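Local coordinates for glutamic acid/alanine-rich protein (Trypanosoma congolense, PDB 2Y44), which is a surface protein of the parasite, its helical ectodomain probably forming part of the protein coat that faces the host, at residues A17-T20 with A21-A25; K45-E48 with R49-K53; V158-K161 with G162-L166. All coordinates share one frame; numbering follows the deposited sequence.

Interaction 1: residues A17-T20 with A21-A25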
ATOM      1  N   ALA A  17      -1.477   5.266  -9.806  1.00 17.12           N
ATOM      2  CA  ALA A  17      -2.171   4.187  -9.121  1.00 19.00           C
ATOM      3  C   ALA A  17      -1.941   4.233  -7.610  1.00 19.68           C
ATOM      4  O   ALA A  17      -2.587   3.493  -6.891  1.00 19.51           O
ATOM      5  CB  ALA A  17      -1.779   2.816  -9.690  1.00 19.53           C
ATOM      6  N   LEU A  18      -1.036   5.103  -7.131  1.00 18.26           N
ATOM      7  CA  LEU A  18      -0.618   5.031  -5.722  1.00 19.46           C
ATOM      8  C   LEU A  18      -1.732   5.441  -4.750  1.00 19.41           C
ATOM      9  O   LEU A  18      -1.849   4.865  -3.691  1.00 20.60           O
ATOM     10  CB  LEU A  18       0.626   5.873  -5.435  1.00 20.24           C
ATOM     11  CG  LEU A  18       1.936   5.525  -6.149  1.00 17.58           C
ATOM     12  CD1 LEU A  18       2.968   6.643  -5.961  1.00 14.52           C
ATOM     13  CD2 LEU A  18       2.443   4.182  -5.687  1.00 24.50           C
ATOM     14  N   GLU A  19      -2.500   6.484  -5.074  1.00 18.22           N
ATOM     15  CA  GLU A  19      -3.618   6.867  -4.177  1.00 18.60           C
ATOM     16  C   GLU A  19      -4.613   5.691  -3.983  1.00 17.95           C
ATOM     17  O   GLU A  19      -4.980   5.341  -2.851  1.00 15.63           O
ATOM     18  CB  GLU A  19      -4.341   8.122  -4.714  1.00 19.88           C
ATOM     19  CG  GLU A  19      -5.260   8.762  -3.696  1.00 28.25           C
ATOM     20  CD  GLU A  19      -5.637  10.187  -4.065  1.00 34.93           C
ATOM     21  OE1 GLU A  19      -5.410  10.612  -5.235  1.00 32.56           O
ATOM     22  OE2 GLU A  19      -6.194  10.869  -3.180  1.00 39.11           O
ATOM     23  N   THR A  20      -4.978   5.039  -5.072  1.00 19.34           N
ATOM     24  CA  THR A  20      -5.893   3.912  -4.996  1.00 19.90           C
ATOM     25  C   THR A  20      -5.262   2.760  -4.226  1.00 19.76           C
ATOM     26  O   THR A  20      -5.907   2.163  -3.388  1.00 19.81           O
ATOM     27  CB  THR A  20      -6.340   3.484  -6.372  1.00 21.22           C
ATOM     28  OG1 THR A  20      -7.167   4.523  -6.907  1.00 24.80           O
ATOM     29  CG2 THR A  20      -7.147   2.198  -6.306  1.00 23.06           C
ATOM     30  N   ALA A  21      -4.001   2.463  -4.513  1.00 19.58           N
ATOM     31  CA  ALA A  21      -3.279   1.445  -3.717  1.00 18.28           C
ATOM     32  C   ALA A  21      -3.228   1.757  -2.213  1.00 17.58           C
ATOM     33  O   ALA A  21      -3.349   0.853  -1.379  1.00 20.08           O
ATOM     34  CB  ALA A  21      -1.875   1.228  -4.284  1.00 17.73           C
ATOM     35  N   SER A  22      -2.968   3.024  -1.861  1.00 16.60           N
ATOM     36  CA  SER A  22      -2.921   3.456  -0.468  1.00 16.81           C
ATOM     37  C   SER A  22      -4.276   3.261   0.161  1.00 17.84           C
ATOM     38  O   SER A  22      -4.399   2.745   1.258  1.00 17.17           O
ATOM     39  CB  SER A  22      -2.530   4.948  -0.376  1.00 17.52           C
ATOM     40  OG  SER A  22      -1.208   5.119  -0.853  1.00 27.62           O
ATOM     41  N   GLN A  23      -5.318   3.714  -0.519  1.00 16.67           N
ATOM     42  CA  GLN A  23      -6.628   3.597   0.106  1.00 16.87           C
ATOM     43  C   GLN A  23      -6.996   2.140   0.306  1.00 15.75           C
ATOM     44  O   GLN A  23      -7.646   1.808   1.293  1.00 17.56           O
ATOM     45  CB  GLN A  23      -7.673   4.326  -0.742  1.00 15.48           C
ATOM     46  CG  GLN A  23      -7.490   5.819  -0.744  1.00 21.85           C
ATOM     47  CD  GLN A  23      -8.040   6.453  -2.027  1.00 27.16           C
ATOM     48  OE1 GLN A  23      -8.424   5.744  -2.962  1.00 26.42           O
ATOM     49  NE2 GLN A  23      -8.034   7.785  -2.089  1.00 31.07           N
ATOM     50  N   SER A  24      -6.625   1.298  -0.662  1.00 16.94           N
ATOM     51  CA  SER A  24      -6.865  -0.141  -0.610  1.00 19.12           C
ATOM     52  C   SER A  24      -6.130  -0.763   0.571  1.00 19.19           C
ATOM     53  O   SER A  24      -6.712  -1.555   1.304  1.00 15.08           O
ATOM     54  CB  SER A  24      -6.420  -0.820  -1.918  1.00 19.86           C
ATOM     55  OG  SER A  24      -6.590  -2.235  -1.858  1.00 31.51           O
ATOM     56  N   ALA A  25      -4.877  -0.352   0.783  1.00 18.34           N
ATOM     57  CA  ALA A  25      -4.092  -0.908   1.884  1.00 18.64           C
ATOM     58  C   ALA A  25      -4.718  -0.521   3.210  1.00 17.63           C
ATOM     59  O   ALA A  25      -4.840  -1.360   4.109  1.00 18.68           O
ATOM     60  CB  ALA A  25      -2.609  -0.483   1.799  1.00 18.52           C
TER
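The amide of Gln23 and the carboxylate of Glu19 meet one helical turn apart with their planes turned 45° against each other. NE2 of Gln23 comes closest to the aliphatic part of its neighbour, lying 3.4 Å from CG of Glu19, whereas Glu19 OE2 stays 3.8 Å from that NE2, so the meeting is van der Waals packing more than polar pairing. The first torsion of Gln23 directs it back along the helix: its CG is anti to the carbonyl carbon (chi1 -68°) and rests 3.3 Å from Glu19 O, which also accepts the Gln23 backbone N-H at 2.9 Å. This is near the start of helix 18-53 in the elongated helical bundle of the ectodomain, and Ala17 O receives the N-H of Ala21. On the buried side Leu18 O is gripped twice by Ser22, by N at 2.8 Å and by OG at 2.9 Å, the two donors arriving from opposite faces of the carbonyl plane. The hydroxyl stands 37° out of that plane, and its bond to the preceding turn satisfies a polar group that packs among Ala85, Leu88 and Thr89 of helix 57-107. Ala21 CB sits 3.5 Å from Ala17 O and touches Val129.

Interaction 2: residues K45-E48 with R49-K53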
ATOM      1  N   LYS A  45     -16.216 -12.230  26.151  1.00 16.42           N
ATOM      2  CA  LYS A  45     -17.498 -12.861  26.497  1.00 14.43           C
ATOM      3  C   LYS A  45     -17.309 -14.273  27.033  1.00 14.78           C
ATOM      4  O   LYS A  45     -17.929 -14.650  28.046  1.00 13.60           O
ATOM      5  CB  LYS A  45     -18.439 -12.859  25.285  1.00 15.24           C
ATOM      6  CG  LYS A  45     -18.900 -11.463  24.956  1.00 21.14           C
ATOM      7  CD  LYS A  45     -19.847 -11.468  23.736  1.00 24.60           C
ATOM      8  CE  LYS A  45     -20.764 -12.686  23.664  1.00 27.44           C
ATOM      9  NZ  LYS A  45     -21.795 -12.440  22.563  1.00 28.53           N
ATOM     10  N   ALA A  46     -16.401 -15.018  26.406  1.00 16.35           N
ATOM     11  CA  ALA A  46     -16.099 -16.384  26.849  1.00 14.87           C
ATOM     12  C   ALA A  46     -15.567 -16.385  28.299  1.00 14.79           C
ATOM     13  O   ALA A  46     -15.908 -17.282  29.083  1.00 15.14           O
ATOM     14  CB  ALA A  46     -15.123 -17.060  25.887  1.00 14.92           C
ATOM     15  N   VAL A  47     -14.776 -15.385  28.665  1.00 12.84           N
ATOM     16  CA  VAL A  47     -14.305 -15.227  30.055  1.00 15.26           C
ATOM     17  C   VAL A  47     -15.455 -15.022  31.034  1.00 13.93           C
ATOM     18  O   VAL A  47     -15.528 -15.665  32.072  1.00 16.28           O
ATOM     19  CB  VAL A  47     -13.333 -14.026  30.230  1.00 14.23           C
ATOM     20  CG1 VAL A  47     -13.117 -13.771  31.728  1.00 18.73           C
ATOM     21  CG2 VAL A  47     -12.026 -14.296  29.491  1.00 13.32           C
ATOM     22  N   GLU A  48     -16.409 -14.191  30.659  1.00 13.59           N
ATOM     23  CA  GLU A  48     -17.552 -13.941  31.535  1.00 14.76           C
ATOM     24  C   GLU A  48     -18.454 -15.153  31.653  1.00 14.55           C
ATOM     25  O   GLU A  48     -19.098 -15.342  32.693  1.00 15.75           O
ATOM     26  CB  GLU A  48     -18.394 -12.752  31.037  1.00 14.34           C
ATOM     27  CG  GLU A  48     -17.642 -11.405  31.033  1.00 14.38           C
ATOM     28  CD  GLU A  48     -17.120 -11.075  32.379  1.00 15.64           C
ATOM     29  OE1 GLU A  48     -17.807 -11.394  33.359  1.00 16.88           O
ATOM     30  OE2 GLU A  48     -15.973 -10.558  32.475  1.00 21.09           O
ATOM     31  N   ARG A  49     -18.603 -15.895  30.560  1.00 14.97           N
ATOM     32  CA  ARG A  49     -19.409 -17.134  30.562  1.00 15.08           C
ATOM     33  C   ARG A  49     -18.779 -18.143  31.532  1.00 15.08           C
ATOM     34  O   ARG A  49     -19.491 -18.821  32.301  1.00 15.75           O
ATOM     35  CB  ARG A  49     -19.488 -17.736  29.140  1.00 15.80           C
ATOM     36  CG  ARG A  49     -20.285 -16.795  28.153  1.00 22.61           C
ATOM     37  CD  ARG A  49     -21.744 -17.150  28.079  1.00 26.67           C
ATOM     38  NE  ARG A  49     -22.612 -16.135  27.433  1.00 23.96           N
ATOM     39  CZ  ARG A  49     -22.776 -16.030  26.123  1.00 22.24           C
ATOM     40  NH1 ARG A  49     -22.045 -16.812  25.316  1.00 26.51           N
ATOM     41  NH2 ARG A  49     -23.680 -15.180  25.608  1.00 15.28           N
ATOM     42  N   ALA A  50     -17.448 -18.191  31.504  1.00 16.21           N
ATOM     43  CA  ALA A  50     -16.655 -19.050  32.393  1.00 18.90           C
ATOM     44  C   ALA A  50     -16.815 -18.621  33.840  1.00 18.84           C
ATOM     45  O   ALA A  50     -17.027 -19.456  34.727  1.00 19.83           O
ATOM     46  CB  ALA A  50     -15.156 -19.017  31.978  1.00 17.56           C
ATOM     47  N   LYS A  51     -16.821 -17.315  34.068  1.00 18.10           N
ATOM     48  CA  LYS A  51     -16.929 -16.756  35.407  1.00 19.58           C
ATOM     49  C   LYS A  51     -18.293 -17.101  36.013  1.00 20.76           C
ATOM     50  O   LYS A  51     -18.386 -17.466  37.172  1.00 19.18           O
ATOM     51  CB  LYS A  51     -16.746 -15.238  35.354  1.00 20.14           C
ATOM     52  CG  LYS A  51     -15.268 -14.828  35.260  1.00 21.67           C
ATOM     53  CD  LYS A  51     -15.112 -13.442  34.698  1.00 27.54           C
ATOM     54  CE  LYS A  51     -15.336 -12.386  35.745  1.00 33.07           C
ATOM     55  NZ  LYS A  51     -15.022 -11.038  35.170  1.00 37.29           N
ATOM     56  N   SER A  52     -19.359 -16.925  35.237  1.00 17.93           N
ATOM     57  CA  SER A  52     -20.700 -17.373  35.662  1.00 19.94           C
ATOM     58  C   SER A  52     -20.727 -18.846  36.075  1.00 19.36           C
ATOM     59  O   SER A  52     -21.429 -19.203  37.029  1.00 22.07           O
ATOM     60  CB  SER A  52     -21.727 -17.141  34.547  1.00 16.80           C
ATOM     61  OG  SER A  52     -21.795 -15.741  34.248  1.00 17.23           O
ATOM     62  N   LYS A  53     -20.085 -19.696  35.272  1.00 21.71           N
ATOM     63  CA  LYS A  53     -20.032 -21.130  35.521  1.00 21.80           C
ATOM     64  C   LYS A  53     -19.141 -21.478  36.735  1.00 24.36           C
ATOM     65  O   LYS A  53     -19.295 -22.556  37.318  1.00 22.77           O
ATOM     66  CB  LYS A  53     -19.531 -21.886  34.283  1.00 23.23           C
ATOM     67  CG  LYS A  53     -20.459 -21.870  33.063  1.00 24.79           C
ATOM     68  CD  LYS A  53     -21.718 -22.666  33.318  1.00 28.38           C
ATOM     69  CE  LYS A  53     -22.432 -22.972  31.986  1.00 31.15           C
ATOM     70  NZ  LYS A  53     -23.619 -23.840  32.196  1.00 31.96           N
TER
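Glu48 O is held by two donors of Ser52, the backbone N at 3.0 Å and the hydroxyl OG at 3.1 Å, which reach it from opposite faces of its carbonyl plane. The serine can do this because OG lies beside its own backbone N, anti to the carbonyl carbon (chi1 -61°), and therefore turns back toward the preceding turn.

The side chain of Glu48 is engaged separately, in a salt bridge with Lys51 three residues on. NZ of Lys51 meets OE2 on its syn side at 2.9 Å, only 16° out of the carboxylate plane, while a weak bond of 3.3 Å joins the same NZ to OE1 of Glu48; the ammonium thus leans on OE2 and only weakly on OE1. The two side chains run alongside each other and point the same way, Glu48 bending at chi2 and Lys51 at chi3 (81°) to bring their charged ends together. On its way Lys51 also spans apolar ground: its CD packs 3.6 Å from CG1 of Val47, whose side chain faces Ala60, Thr61 and Ala64 of helix 57-107.

Away from this pair, Arg49 lays CG 3.2 Å from Lys45 O, beside the oxygen that also accepts the Arg49 N-H. Lys45 NZ and Arg49 NH2 remain 4.5 Å apart, near enough for their like charges probably to disfavour a closer approach. Ala50, by contrast, is buried and packs on Val57. Charged side chains outside and small or branched apolar ones against the partner helix mark the last turns of helix 18-53 before the chain reverses into helix 57-107, an antiparallel helical hairpin whose outgoing arm and turn fall in a predicted coiled coil.

Interaction 3: residues V158-K161 with G162-L166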
ATOM      1  N   VAL A 158      11.840   6.493  -3.281  1.00 16.68           N
ATOM      2  CA  VAL A 158      10.945   7.111  -2.317  1.00 16.00           C
ATOM      3  C   VAL A 158       9.577   6.405  -2.305  1.00 15.73           C
ATOM      4  O   VAL A 158       9.038   6.078  -1.238  1.00 17.39           O
ATOM      5  CB  VAL A 158      10.724   8.616  -2.670  1.00 14.18           C
ATOM      6  CG1 VAL A 158       9.611   9.209  -1.777  1.00 18.21           C
ATOM      7  CG2 VAL A 158      12.026   9.398  -2.454  1.00 22.91           C
ATOM      8  N   PHE A 159       9.059   6.121  -3.503  1.00 13.72           N
ATOM      9  CA  PHE A 159       7.689   5.627  -3.634  1.00 12.70           C
ATOM     10  C   PHE A 159       7.744   4.140  -3.360  1.00 12.76           C
ATOM     11  O   PHE A 159       6.821   3.570  -2.782  1.00 15.66           O
ATOM     12  CB  PHE A 159       7.118   5.949  -5.025  1.00 14.61           C
ATOM     13  CG  PHE A 159       7.239   7.386  -5.395  1.00 12.82           C
ATOM     14  CD1 PHE A 159       6.777   8.378  -4.529  1.00 21.68           C
ATOM     15  CD2 PHE A 159       7.788   7.762  -6.622  1.00 13.45           C
ATOM     16  CE1 PHE A 159       6.922   9.727  -4.857  1.00 24.83           C
ATOM     17  CE2 PHE A 159       7.900   9.109  -6.963  1.00 20.24           C
ATOM     18  CZ  PHE A 159       7.475  10.079  -6.095  1.00 22.03           C
ATOM     19  N   VAL A 160       8.849   3.511  -3.735  1.00 13.07           N
ATOM     20  CA  VAL A 160       9.006   2.087  -3.508  1.00 14.00           C
ATOM     21  C   VAL A 160       9.035   1.852  -1.993  1.00 14.97           C
ATOM     22  O   VAL A 160       8.293   0.990  -1.483  1.00 17.11           O
ATOM     23  CB  VAL A 160      10.297   1.550  -4.183  1.00 14.99           C
ATOM     24  CG1 VAL A 160      10.615   0.117  -3.652  1.00 15.28           C
ATOM     25  CG2 VAL A 160      10.117   1.550  -5.705  1.00 13.76           C
ATOM     26  N   LYS A 161       9.762   2.705  -1.278  1.00 15.38           N
ATOM     27  CA  LYS A 161       9.826   2.630   0.182  1.00 16.97           C
ATOM     28  C   LYS A 161       8.454   2.844   0.776  1.00 14.63           C
ATOM     29  O   LYS A 161       8.037   2.100   1.670  1.00 14.85           O
ATOM     30  CB  LYS A 161      10.788   3.691   0.719  1.00 16.30           C
ATOM     31  CG  LYS A 161      11.023   3.586   2.239  1.00 24.39           C
ATOM     32  CD  LYS A 161      12.430   4.018   2.668  1.00 34.24           C
ATOM     33  CE  LYS A 161      12.438   4.527   4.115  1.00 41.11           C
ATOM     34  NZ  LYS A 161      11.366   3.862   4.922  1.00 43.69           N
ATOM     35  N   GLY A 162       7.729   3.845   0.268  1.00 14.67           N
ATOM     36  CA  GLY A 162       6.441   4.162   0.912  1.00 14.82           C
ATOM     37  C   GLY A 162       5.431   3.055   0.675  1.00 16.40           C
ATOM     38  O   GLY A 162       4.612   2.711   1.575  1.00 15.41           O
ATOM     39  N   LEU A 163       5.472   2.478  -0.526  1.00 16.75           N
ATOM     40  CA  LEU A 163       4.572   1.364  -0.842  1.00 19.12           C
ATOM     41  C   LEU A 163       4.946   0.093  -0.070  1.00 19.91           C
ATOM     42  O   LEU A 163       4.063  -0.604   0.428  1.00 17.59           O
ATOM     43  CB  LEU A 163       4.505   1.090  -2.358  1.00 21.91           C
ATOM     44  CG  LEU A 163       3.321   0.256  -2.884  1.00 27.86           C
ATOM     45  CD1 LEU A 163       2.013   0.727  -2.285  1.00 25.01           C
ATOM     46  CD2 LEU A 163       3.214   0.301  -4.404  1.00 31.24           C
ATOM     47  N   LYS A 164       6.245  -0.194   0.057  1.00 19.93           N
ATOM     48  CA  LYS A 164       6.678  -1.309   0.916  1.00 19.77           C
ATOM     49  C   LYS A 164       6.153  -1.157   2.363  1.00 19.81           C
ATOM     50  O   LYS A 164       5.803  -2.162   3.024  1.00 18.63           O
ATOM     51  CB  LYS A 164       8.210  -1.415   0.956  1.00 19.15           C
ATOM     52  CG  LYS A 164       8.793  -2.060  -0.291  1.00 24.49           C
ATOM     53  CD  LYS A 164      10.291  -2.163  -0.168  1.00 27.82           C
ATOM     54  CE  LYS A 164      10.865  -3.048  -1.273  1.00 31.93           C
ATOM     55  NZ  LYS A 164      12.355  -2.981  -1.331  1.00 33.04           N
ATOM     56  N   SER A 165       6.151   0.075   2.863  1.00 15.16           N
ATOM     57  CA  SER A 165       5.636   0.343   4.235  1.00 17.53           C
ATOM     58  C   SER A 165       4.198  -0.084   4.305  1.00 16.28           C
ATOM     59  O   SER A 165       3.790  -0.697   5.290  1.00 17.04           O
ATOM     60  CB  SER A 165       5.749   1.807   4.653  1.00 18.31           C
ATOM     61  OG  SER A 165       7.094   2.165   4.895  1.00 24.89           O
ATOM     62  N   LEU A 166       3.400   0.303   3.294  1.00 14.39           N
ATOM     63  CA  LEU A 166       1.961  -0.020   3.356  1.00 14.32           C
ATOM     64  C   LEU A 166       1.760  -1.523   3.192  1.00 15.18           C
ATOM     65  O   LEU A 166       0.893  -2.122   3.837  1.00 15.17           O
ATOM     66  CB  LEU A 166       1.204   0.697   2.229  1.00 15.44           C
ATOM     67  CG  LEU A 166       0.965   2.160   2.546  1.00 16.53           C
ATOM     68  CD1 LEU A 166       0.658   2.932   1.253  1.00 17.76           C
ATOM     69  CD2 LEU A 166      -0.185   2.278   3.596  1.00 17.44           C
TER
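Val158 O accepts the N-H of Gly162 at 3.0 Å, one of the i to i+4 bonds of helix 149-183. This helix packs in the helical bundle of the ectodomain against helices 18-53, 57-107 and 131-144. Phe159 follows, its carbonyl oxygen bonded to Leu163 N at 2.8 Å; Phe159 O also lies 3.4 Å from Leu163 CB. The ring of Phe159 is directed into the protein, where the side chain touches Leu134 and Phe138 of helix 131-144 and Ser92 and Ala95 of helix 57-107.

Val160 contributes both backbone and side chain. Its oxygen takes the N-H of Lys164 in a fairly straight bond (167° at the hydrogen), and Lys164 CG settles 3.3 Å from Val160 O. The two side chains then run next to each other in the same direction, CG1 of Val160 touching CE of Lys164 at 4.0 Å. With CG anti to the carbonyl carbon (chi1 -78°) and an extended chain beyond it, Lys164 lays its methylenes along the valine while its amino end leads away. Both side chains also reach helix 131-144, the valine at Glu135 and the lysine at Ser131, which joins the two helices at this face.

Lys161, on the exposed side, bends at chi2 and chi4, and its NZ ends 4.6 Å from Ser165 OG; its carbonyl engages the following turn. Ser165 N bonds to Lys161 O at 3.0 Å. The hydroxyl of Ser165, lying beside its own backbone N, adds a second, weak bond, with OG 3.4 Å from Lys161 O.

How the interactions relate
Interactions 1 and 2 sit on the same helix, 18-53, near its start and at its end, with centres 42 Å apart and nearest atoms about 27 Å apart; they are joined by the length of that one helix. Interaction 3 lies on helix 149-183, far later in the chain, yet its centre is just 11 Å from that of interaction 1. These two touch through side chains on their facing sides: Ser22 OG lies 3.6 Å from Leu166 CD1, Ala25 CB packs 4.0 Å from Leu166 CB, and Leu18 CD2 approaches Leu163 CD2 at 4.2 Å. Interactions 1 and 3 therefore meet near the middle of the bundle, whereas interaction 2 marks its remote end, about 30 Å from the nearest atoms of 158-166.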